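Local coordinates for protein endo-1,4-beta-mannanase (PDB 5Y6T) that probably hydrolyses internal beta-1,4-mannosidic bonds of mannan polysaccharides, as a family 5 glycoside hydrolase associated with cold adaptation, at residues R203-I208 against N247-A252; Q211-K216 against G253-G258; V22-M27 against G322-Q327; G62-R67 against G358-I363. All blocks are in the same frame, centred on the assembly; numbering follows the deposited sequence.

Overall arrangement
The chain first lays down 22-27 and 62-67, which lie on neighbouring parallel strands of the barrel sheet. Residues 203-208 and 211-216 follow on one helix; 247-252 closes contact 1 and 253-258 closes contact 2, so these two loops cross. They share helix 201-218, with centres about 9 Å apart. Much later, 322-327 returns to strand 20-28 in contact 3, and 358-363 reaches 62-67 in contact 4; these long loops also cross, and both enclose contacts 1 and 2. Contacts 3 and 4 touch, centres about 8 Å apart, where the barrel closes and the C-terminal segment packs. Contact 1 lies about 27 Å, centre to centre, from contact 3, across the chain's centre.

Contact 1: residues R203-I208 against N247-A252; sequences RLQSFI and NCLIDA
Gln205 and Ala252 mark the tightest point between two helices that cross almost at right angles, 95° between their directions, with the short axes 7.8 Å apart at closest approach. Apolar contacts centre on Ala252 and Leu249. Gln205 CB lies 3.3 Å from Ala252 CB, a short carbon-carbon distance that the small alanine makes possible. Leu249 sends its CD2 branch across to the other helix, 4.0 Å from Gln205 CB. The same methyl meets Ile208 CG2 at 4.1 Å, so one leucine methyl touches two side chains lying one turn apart.

Contacts between apolar and polar atoms make up the rest. Leu249 CD2 also sits 3.7 Å from the carbonyl O of Gln205. Gln205 has CG beside its backbone N (chi1 -65°) and runs on extended, which carries its amide toward Cys248, NE2 coming 3.7 Å from Cys248 CB. Ser206 CB rests 3.5 Å from Ala252 O, a carbonyl that accepts a bond from Gln202.

No hydrogen bond joins the two segments directly; the polar link runs through neighbours. Gln205 NE2 is held by two carbonyls, those of Tyr243 and Cys182, and Cys182 forms the disulfide with Cys248. The NE2 end of the buried amide is thus satisfied by two backbone carbonyls. The chemistry is consistent with close packing at Ala252 allowing the short approach of the helix axes, while the disulfide and the glutamine amide together fasten the loop carrying Cys182 to both helices.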
# COMPACT_ATOMS: atom_id res chain seq x y z
N ARG A 203 -15.60 8.04 7.70
CA ARG A 203 -14.46 8.57 8.44
C ARG A 203 -13.12 8.04 7.89
O ARG A 203 -12.13 8.78 7.84
CB ARG A 203 -14.61 8.29 9.93
CG ARG A 203 -15.80 8.98 10.57
CD ARG A 203 -15.70 8.86 12.08
NE ARG A 203 -16.73 9.59 12.84
CZ ARG A 203 -16.63 10.88 13.20
NH1 ARG A 203 -15.59 11.63 12.86
NH2 ARG A 203 -17.58 11.41 13.96
N LEU A 204 -13.12 6.77 7.44
CA LEU A 204 -11.93 6.17 6.83
C LEU A 204 -11.59 6.84 5.52
O LEU A 204 -10.42 7.22 5.26
CB LEU A 204 -12.08 4.68 6.64
CG LEU A 204 -12.28 3.93 7.98
CD1 LEU A 204 -12.58 2.45 7.72
CD2 LEU A 204 -11.07 4.05 8.91
N GLN A 205 -12.62 6.98 4.68
CA GLN A 205 -12.45 7.74 3.45
C GLN A 205 -11.97 9.15 3.64
O GLN A 205 -11.13 9.63 2.87
CB GLN A 205 -13.73 7.73 2.61
CG GLN A 205 -14.15 6.36 2.06
CD GLN A 205 -15.62 6.36 1.67
OE1 GLN A 205 -16.51 6.87 2.40
NE2 GLN A 205 -15.92 5.70 0.57
N SER A 206 -12.58 9.87 4.59
CA SER A 206 -12.14 11.25 4.88
C SER A 206 -10.66 11.30 5.28
O SER A 206 -9.92 12.11 4.78
CB SER A 206 -13.08 11.86 5.95
OG SER A 206 -12.69 13.22 6.19
N PHE A 207 -10.26 10.37 6.17
CA PHE A 207 -8.88 10.24 6.69
C PHE A 207 -7.92 10.03 5.50
O PHE A 207 -6.91 10.69 5.40
CB PHE A 207 -8.86 9.08 7.72
CG PHE A 207 -7.53 8.81 8.40
CD1 PHE A 207 -7.09 9.62 9.44
CD2 PHE A 207 -6.82 7.68 8.11
CE1 PHE A 207 -5.97 9.30 10.15
CE2 PHE A 207 -5.69 7.33 8.84
CZ PHE A 207 -5.24 8.19 9.83
N ILE A 208 -8.34 9.17 4.59
CA ILE A 208 -7.58 8.87 3.43
C ILE A 208 -7.50 10.07 2.47
O ILE A 208 -6.41 10.39 1.92
CB ILE A 208 -8.09 7.58 2.72
CG1 ILE A 208 -7.82 6.36 3.65
CG2 ILE A 208 -7.41 7.38 1.37
CD1 ILE A 208 -8.74 5.21 3.36
N ASN A 247 -14.54 10.17 -6.70
CA ASN A 247 -15.77 10.74 -6.23
C ASN A 247 -16.05 10.36 -4.76
O ASN A 247 -16.39 11.25 -4.01
CB ASN A 247 -16.96 10.31 -7.08
CG ASN A 247 -18.23 10.93 -6.62
OD1 ASN A 247 -18.49 12.12 -6.87
ND2 ASN A 247 -19.01 10.17 -5.87
N CYS A 248 -15.84 9.11 -4.36
CA CYS A 248 -16.09 8.74 -2.95
C CYS A 248 -15.13 9.43 -1.97
O CYS A 248 -15.58 9.78 -0.85
CB CYS A 248 -16.15 7.26 -2.76
SG CYS A 248 -17.57 6.47 -3.55
N LEU A 249 -13.84 9.46 -2.28
CA LEU A 249 -12.81 10.10 -1.39
C LEU A 249 -13.09 11.57 -1.25
O LEU A 249 -13.11 12.10 -0.17
CB LEU A 249 -11.41 9.91 -1.88
CG LEU A 249 -10.94 8.45 -1.80
CD1 LEU A 249 -9.52 8.29 -2.19
CD2 LEU A 249 -11.13 7.88 -0.40
N ILE A 250 -13.40 12.23 -2.35
CA ILE A 250 -13.75 13.66 -2.27
C ILE A 250 -15.06 13.91 -1.55
O ILE A 250 -15.16 14.88 -0.75
CB ILE A 250 -13.75 14.33 -3.67
CG1 ILE A 250 -12.36 14.30 -4.32
CG2 ILE A 250 -14.10 15.83 -3.56
CD1 ILE A 250 -12.31 14.51 -5.81
N ASP A 251 -16.06 13.06 -1.78
CA ASP A 251 -17.35 13.18 -1.10
C ASP A 251 -17.15 13.09 0.42
O ASP A 251 -17.67 13.94 1.20
CB ASP A 251 -18.33 12.15 -1.57
CG ASP A 251 -19.77 12.56 -1.33
OD1 ASP A 251 -19.94 13.57 -0.61
OD2 ASP A 251 -20.68 11.86 -1.82
N ALA A 252 -16.26 12.20 0.83
CA ALA A 252 -15.99 11.99 2.27
C ALA A 252 -15.16 13.06 2.91
O ALA A 252 -15.48 13.46 4.05
CB ALA A 252 -15.33 10.62 2.44

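Contact 2: residues Q211-K216 against G253-G258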
# COMPACT_ATOMS: atom_id res chain seq x y z
N GLN A 211 -5.25 13.04 3.89
CA GLN A 211 -3.81 12.73 3.83
C GLN A 211 -3.27 12.55 2.43
O GLN A 211 -2.18 13.02 2.12
CB GLN A 211 -3.45 11.54 4.69
CG GLN A 211 -3.60 11.84 6.15
CD GLN A 211 -3.47 10.58 6.96
OE1 GLN A 211 -2.36 10.18 7.34
NE2 GLN A 211 -4.59 9.91 7.19
N THR A 212 -4.08 12.01 1.54
CA THR A 212 -3.66 11.86 0.15
C THR A 212 -3.46 13.25 -0.47
O THR A 212 -2.46 13.49 -1.16
CB THR A 212 -4.63 10.98 -0.68
OG1 THR A 212 -4.64 9.62 -0.16
CG2 THR A 212 -4.21 10.89 -2.11
N ALA A 213 -4.40 14.16 -0.22
CA ALA A 213 -4.33 15.50 -0.74
C ALA A 213 -3.03 16.15 -0.20
O ALA A 213 -2.26 16.80 -0.95
CB ALA A 213 -5.53 16.30 -0.25
N ALA A 214 -2.79 15.98 1.12
CA ALA A 214 -1.64 16.60 1.74
C ALA A 214 -0.34 16.07 1.13
O ALA A 214 0.56 16.88 0.84
CB ALA A 214 -1.60 16.39 3.26
N ILE A 215 -0.23 14.74 0.91
CA ILE A 215 0.94 14.17 0.22
C ILE A 215 1.17 14.84 -1.20
O ILE A 215 2.29 15.20 -1.55
CB ILE A 215 0.81 12.63 0.11
CG1 ILE A 215 0.93 12.02 1.51
CG2 ILE A 215 1.77 12.11 -0.91
CD1 ILE A 215 0.33 10.58 1.49
N LYS A 216 0.08 15.04 -1.92
CA LYS A 216 0.19 15.54 -3.29
C LYS A 216 0.49 17.05 -3.31
O LYS A 216 1.07 17.54 -4.25
CB LYS A 216 -1.09 15.16 -4.03
CG LYS A 216 -1.04 13.67 -4.34
CD LYS A 216 -2.12 13.26 -5.25
CE LYS A 216 -1.88 11.87 -5.69
NZ LYS A 216 -2.85 11.52 -6.75
N GLY A 253 -14.07 13.50 2.26
CA GLY A 253 -13.07 14.35 2.94
C GLY A 253 -13.08 15.78 2.49
O GLY A 253 -12.39 16.61 3.07
N GLY A 254 -13.73 16.01 1.33
CA GLY A 254 -13.84 17.35 0.76
C GLY A 254 -12.72 17.94 -0.01
O GLY A 254 -12.84 19.07 -0.52
N ASP A 255 -11.59 17.22 -0.17
CA ASP A 255 -10.43 17.78 -0.82
C ASP A 255 -10.23 17.18 -2.21
O ASP A 255 -9.96 15.97 -2.39
CB ASP A 255 -9.19 17.61 0.07
CG ASP A 255 -8.02 18.41 -0.42
OD1 ASP A 255 -7.81 18.59 -1.65
OD2 ASP A 255 -7.27 18.85 0.48
N SER A 256 -10.37 18.05 -3.21
CA SER A 256 -10.29 17.62 -4.61
C SER A 256 -8.99 16.99 -5.05
O SER A 256 -8.97 16.28 -6.04
CB SER A 256 -10.60 18.79 -5.54
OG SER A 256 -11.97 18.96 -5.41
N LEU A 257 -7.91 17.27 -4.33
CA LEU A 257 -6.62 16.70 -4.67
C LEU A 257 -6.40 15.31 -4.08
O LEU A 257 -5.41 14.66 -4.42
CB LEU A 257 -5.45 17.60 -4.26
CG LEU A 257 -5.38 19.01 -4.94
CD1 LEU A 257 -4.23 19.85 -4.40
CD2 LEU A 257 -5.25 18.84 -6.45
N GLY A 258 -7.28 14.89 -3.19
CA GLY A 258 -7.05 13.70 -2.38
C GLY A 258 -7.55 12.47 -3.08
O GLY A 258 -8.50 11.81 -2.59
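An Asx turn and a type I beta turn, both beginning at Asp255, shape the loop after helix 246-253 and press it onto helix 201-218 at Ala213. The Asx turn is made by Asp255 OD1, which accepts from Leu257 N at 3.0 Å with an N-H...O angle of 160°, on the anti side of the carboxylate. The beta turn is closed by Gly258 N and Asp255 O, also 3.0 Å apart.

With CG anti to its backbone N (chi1 -169°), Asp255 lays the carboxylate against the helix. Ala213 CB sits above its plane, 3.3 Å from Asp255 CG and 3.2 Å from Asp255 OD2. Gly258 approaches the backbone itself, its CA 3.4 Å from Ala213 N. Thr212 flanks this point, CG2 lying 3.8 Å from Gly258 C. One turn further on, Lys216 reaches out extended and passes its CD 3.7 Å from Leu257 O, on the way to Asp261 and the carbonyl of Val259, which bind its NZ.

Across the two segments there are no hydrogen bonds. Polar ties come from beside them: Arg217 forms a salt bridge with Asp255 OD2, and Asn209 ND2 bonds the carbonyls of Asp255 and Gly258. The result is a loop shaped by its own bonds, its Gly258 backbone and Asp255 carboxylate set against Ala213, and secured at its margins by the Arg217 salt bridge and the Asn209 amide.

Contact 3: residues V22-M27 against G322-Q327; sequences VFMSGM and GAWSWQ
Phe23 lays its ring over the backbone of Gly322, where strand 20-28 runs parallel to strand 322-325. From CB, with CG anti to the backbone N (chi1 -179°), the ring swings across to the partner strand. CD1 and CD2 come over Gly322 CA and N; further out, CE2 lies 3.3 Å from Gly322 N. In the CH-pi contact Gly322 CA lies over the face, displaced toward the rim, 3.6 Å from the Phe23 ring centroid and 16° off its normal. At the tip, CZ passes Gly322 C and ends 3.9 Å from Ala323 CB. A leucine here would probably leave Gly322 CA without its aromatic face and open a gap beside the Ala323 methyl.

Three backbone bonds hold the register. Ala323 N donates to Met24 O at 2.8 Å; Gly26 N reaches Ala323 O at 3.1 Å, and Ser325 N reaches Gly26 O at 3.2 Å. On the sheet face that bears Met24 and Trp324, Met24 CB rests 3.8 Å from Trp324 NE1, whose hydrogen bond goes to Ser65 OG.

This parallel pairing joins the first strand of the barrel to the last, closing the (beta/alpha)8 fold. Helices 308-317 and 338-348 cover the side carrying Ser25, Ala323 and Met27 and also pack on Phe23, while the Trp324 ring meets that of Phe114 of strand 112-119, planes at about 45°.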
# COMPACT_ATOMS: atom_id res chain seq x y z
N VAL A 22 5.49 -0.18 -17.01
CA VAL A 22 6.32 -0.95 -16.03
C VAL A 22 5.39 -1.74 -15.13
O VAL A 22 4.28 -1.34 -14.89
CB VAL A 22 7.26 -0.03 -15.21
CG1 VAL A 22 8.35 0.52 -16.13
CG2 VAL A 22 6.53 1.14 -14.55
N PHE A 23 5.89 -2.86 -14.61
CA PHE A 23 5.12 -3.72 -13.71
C PHE A 23 5.87 -3.82 -12.39
O PHE A 23 7.04 -4.13 -12.40
CB PHE A 23 5.00 -5.09 -14.35
CG PHE A 23 4.22 -6.09 -13.55
CD1 PHE A 23 4.84 -6.86 -12.60
CD2 PHE A 23 2.82 -6.21 -13.72
CE1 PHE A 23 4.12 -7.79 -11.85
CE2 PHE A 23 2.11 -7.15 -13.00
CZ PHE A 23 2.76 -7.96 -12.11
N MET A 24 5.20 -3.60 -11.26
CA MET A 24 5.90 -3.67 -9.99
C MET A 24 5.88 -5.11 -9.47
O MET A 24 4.85 -5.61 -9.00
CB MET A 24 5.21 -2.75 -8.94
CG MET A 24 5.14 -1.30 -9.35
SD MET A 24 6.74 -0.48 -9.40
CE MET A 24 7.17 -0.66 -11.14
N SER A 25 7.03 -5.77 -9.52
CA SER A 25 7.17 -7.14 -9.07
C SER A 25 8.06 -7.20 -7.85
O SER A 25 9.15 -6.75 -7.91
CB SER A 25 7.76 -8.01 -10.16
OG SER A 25 7.96 -9.34 -9.76
N GLY A 26 7.54 -7.65 -6.72
CA GLY A 26 8.32 -7.59 -5.52
C GLY A 26 7.63 -8.17 -4.32
O GLY A 26 6.80 -9.06 -4.47
N MET A 27 8.07 -7.78 -3.15
CA MET A 27 7.51 -8.31 -1.90
C MET A 27 7.10 -7.21 -0.98
O MET A 27 7.75 -6.15 -0.91
CB MET A 27 8.57 -9.18 -1.16
CG MET A 27 9.11 -10.32 -1.99
SD MET A 27 10.15 -11.37 -0.91
CE MET A 27 11.09 -12.31 -2.11
N GLY A 322 1.13 -4.71 -11.00
CA GLY A 322 2.09 -5.18 -10.03
C GLY A 322 1.54 -6.38 -9.27
O GLY A 322 0.34 -6.72 -9.33
N ALA A 323 2.50 -7.01 -8.56
CA ALA A 323 2.27 -8.13 -7.70
C ALA A 323 3.30 -8.11 -6.56
O ALA A 323 4.47 -8.12 -6.84
CB ALA A 323 2.41 -9.38 -8.53
N TRP A 324 2.81 -7.97 -5.32
CA TRP A 324 3.65 -7.99 -4.15
C TRP A 324 3.24 -9.12 -3.24
O TRP A 324 2.17 -9.10 -2.69
CB TRP A 324 3.61 -6.71 -3.38
CG TRP A 324 4.15 -5.52 -4.16
CD1 TRP A 324 5.25 -5.49 -4.96
CD2 TRP A 324 3.62 -4.19 -4.15
NE1 TRP A 324 5.41 -4.23 -5.46
CE2 TRP A 324 4.42 -3.42 -4.98
CE3 TRP A 324 2.52 -3.59 -3.54
CZ2 TRP A 324 4.16 -2.05 -5.20
CZ3 TRP A 324 2.26 -2.26 -3.74
CH2 TRP A 324 3.09 -1.48 -4.54
N SER A 325 4.14 -10.11 -3.09
CA SER A 325 3.86 -11.25 -2.21
C SER A 325 3.94 -10.91 -0.73
O SER A 325 4.55 -9.91 -0.33
CB SER A 325 4.81 -12.38 -2.59
OG SER A 325 6.17 -12.01 -2.42
N TRP A 326 3.37 -11.80 0.09
CA TRP A 326 3.30 -11.64 1.52
C TRP A 326 4.14 -12.79 2.20
O TRP A 326 3.80 -13.96 2.04
CB TRP A 326 1.85 -11.69 2.02
CG TRP A 326 1.77 -11.35 3.46
CD1 TRP A 326 1.71 -12.23 4.53
CD2 TRP A 326 1.84 -10.05 4.02
NE1 TRP A 326 1.76 -11.52 5.73
CE2 TRP A 326 1.80 -10.18 5.45
CE3 TRP A 326 1.90 -8.75 3.47
CZ2 TRP A 326 1.87 -9.07 6.31
CZ3 TRP A 326 1.94 -7.67 4.34
CH2 TRP A 326 1.91 -7.84 5.74
N GLN A 327 5.13 -12.45 3.01
CA GLN A 327 5.88 -11.20 3.12
C GLN A 327 7.35 -11.64 3.34
O GLN A 327 7.65 -12.78 3.76
CB GLN A 327 5.48 -10.30 4.28
CG GLN A 327 5.46 -11.01 5.63
CD GLN A 327 5.07 -10.08 6.80
OE1 GLN A 327 5.32 -8.84 6.79
NE2 GLN A 327 4.51 -10.66 7.86

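Contact 4: residues G62-R67 against G358-I363; sequences GGNSLR and GRIDII
Asn64 is the unusual feature: a side-chain amide, not backbone, makes the one direct hydrogen bond between the two segments, ND2 donating to the carbonyl O of Ile360 over 2.7 Å. The bond is nearly straight, 165° at the hydrogen, and uses a lone pair of Ile360 O in the carbonyl plane while lying close to the amide plane of Asn64. A chi1 of 63° sets CG between the backbone N and carbonyl carbon and aims the amide at the C-terminal segment. Its other end is also held, since Ser65 OG donates to Asn64 OD1 at 2.9 Å.

Ile362 CD1 packs 3.4 Å from Asn64 ND2, and Ile360 CG2 lies 3.7 Å from Gly62 O. Ile360 O has a second, weak donor, Ile362 N at 2.8 Å, in the inverse gamma turn centred on Asp361. Gly62 ends its helix in a Schellman motif, and a water bridges the glycine to the turn, donating to Gly62 O at 2.8 Å and to Asp361 OD1 at 2.6 Å.

With an alanine here, the Ile360 carbonyl would probably lose its strong donor, keeping the weaker turn bond, and Ser65 OG would lose its acceptor on Asn64 OD1.

Asn64 ND2 also bonds Phe23 O and OD1 accepts from Ser25 N, so the chemistry implies that one asparagine, fixed in rotation, joins strand 20-28, the start of strand 65-72 and the C-terminal segment running past the barrel.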
# COMPACT_ATOMS: atom_id res chain seq x y z
N GLY A 62 15.38 -10.79 -8.85
CA GLY A 62 14.67 -10.18 -9.98
C GLY A 62 13.50 -9.26 -9.68
O GLY A 62 12.86 -8.75 -10.60
N GLY A 63 13.26 -8.97 -8.41
CA GLY A 63 12.18 -8.04 -8.10
C GLY A 63 12.63 -6.64 -8.37
O GLY A 63 13.86 -6.34 -8.43
N ASN A 64 11.67 -5.76 -8.46
CA ASN A 64 11.97 -4.35 -8.69
C ASN A 64 11.31 -3.39 -7.74
O ASN A 64 11.33 -2.19 -7.99
CB ASN A 64 11.63 -3.96 -10.14
CG ASN A 64 10.14 -4.10 -10.46
OD1 ASN A 64 9.27 -4.10 -9.53
ND2 ASN A 64 9.83 -4.30 -11.75
N SER A 65 10.68 -3.92 -6.71
CA SER A 65 9.90 -3.11 -5.83
C SER A 65 9.64 -3.80 -4.53
O SER A 65 9.81 -5.01 -4.38
CB SER A 65 8.60 -2.71 -6.54
OG SER A 65 7.90 -3.87 -6.97
N LEU A 66 9.14 -2.99 -3.59
CA LEU A 66 8.79 -3.47 -2.28
C LEU A 66 7.76 -2.57 -1.62
O LEU A 66 7.69 -1.39 -1.91
CB LEU A 66 10.04 -3.66 -1.38
CG LEU A 66 10.80 -2.44 -0.90
CD1 LEU A 66 10.18 -1.75 0.32
CD2 LEU A 66 12.23 -2.80 -0.69
N ARG A 67 7.01 -3.13 -0.69
CA ARG A 67 6.05 -2.40 0.12
C ARG A 67 6.42 -2.53 1.58
O ARG A 67 6.63 -3.63 2.07
CB ARG A 67 4.63 -2.94 -0.13
CG ARG A 67 3.50 -2.25 0.63
CD ARG A 67 2.18 -2.69 -0.02
NE ARG A 67 0.98 -2.20 0.65
CZ ARG A 67 0.23 -2.91 1.49
NH1 ARG A 67 0.61 -4.12 1.95
NH2 ARG A 67 -0.90 -2.36 1.95
N GLY A 358 4.46 -5.26 -19.02
CA GLY A 358 5.50 -4.29 -19.34
C GLY A 358 6.86 -4.65 -18.70
O GLY A 358 7.17 -5.82 -18.42
N ARG A 359 7.66 -3.65 -18.48
CA ARG A 359 9.06 -3.83 -18.12
C ARG A 359 9.20 -4.20 -16.64
O ARG A 359 8.65 -3.56 -15.80
CB ARG A 359 9.82 -2.54 -18.39
CG ARG A 359 11.27 -2.59 -17.99
CD ARG A 359 12.04 -1.40 -18.56
NE ARG A 359 13.49 -1.53 -18.37
CZ ARG A 359 14.43 -0.77 -18.95
NH1 ARG A 359 14.12 0.19 -19.81
NH2 ARG A 359 15.71 -1.01 -18.70
N ILE A 360 9.93 -5.26 -16.35
CA ILE A 360 10.31 -5.73 -15.03
C ILE A 360 11.70 -5.23 -14.65
O ILE A 360 11.87 -4.70 -13.54
CB ILE A 360 10.29 -7.29 -14.95
CG1 ILE A 360 8.88 -7.81 -15.25
CG2 ILE A 360 10.86 -7.79 -13.62
CD1 ILE A 360 7.89 -7.64 -14.13
N ASP A 361 12.70 -5.33 -15.57
CA ASP A 361 14.08 -5.00 -15.18
C ASP A 361 14.27 -3.49 -15.34
O ASP A 361 14.82 -3.00 -16.33
CB ASP A 361 15.15 -5.73 -16.05
CG ASP A 361 15.06 -7.26 -15.95
OD1 ASP A 361 14.36 -7.85 -15.07
OD2 ASP A 361 15.68 -7.93 -16.79
N ILE A 362 13.79 -2.77 -14.36
CA ILE A 362 13.80 -1.32 -14.39
C ILE A 362 15.17 -0.80 -14.00
O ILE A 362 15.88 -1.40 -13.19
CB ILE A 362 12.70 -0.84 -13.43
CG1 ILE A 362 11.34 -1.19 -14.00
CG2 ILE A 362 12.79 0.66 -13.19
CD1 ILE A 362 10.25 -1.18 -12.96
N ILE A 363 15.50 0.37 -14.56
CA ILE A 363 16.76 1.08 -14.26
C ILE A 363 16.36 2.49 -13.90
O ILE A 363 15.71 3.20 -14.66
CB ILE A 363 17.72 1.06 -15.45
CG1 ILE A 363 18.14 -0.38 -15.74
CG2 ILE A 363 18.97 1.84 -15.13
CD1 ILE A 363 19.12 -0.99 -14.77
O HOH W 1 14.66 -7.81 -12.51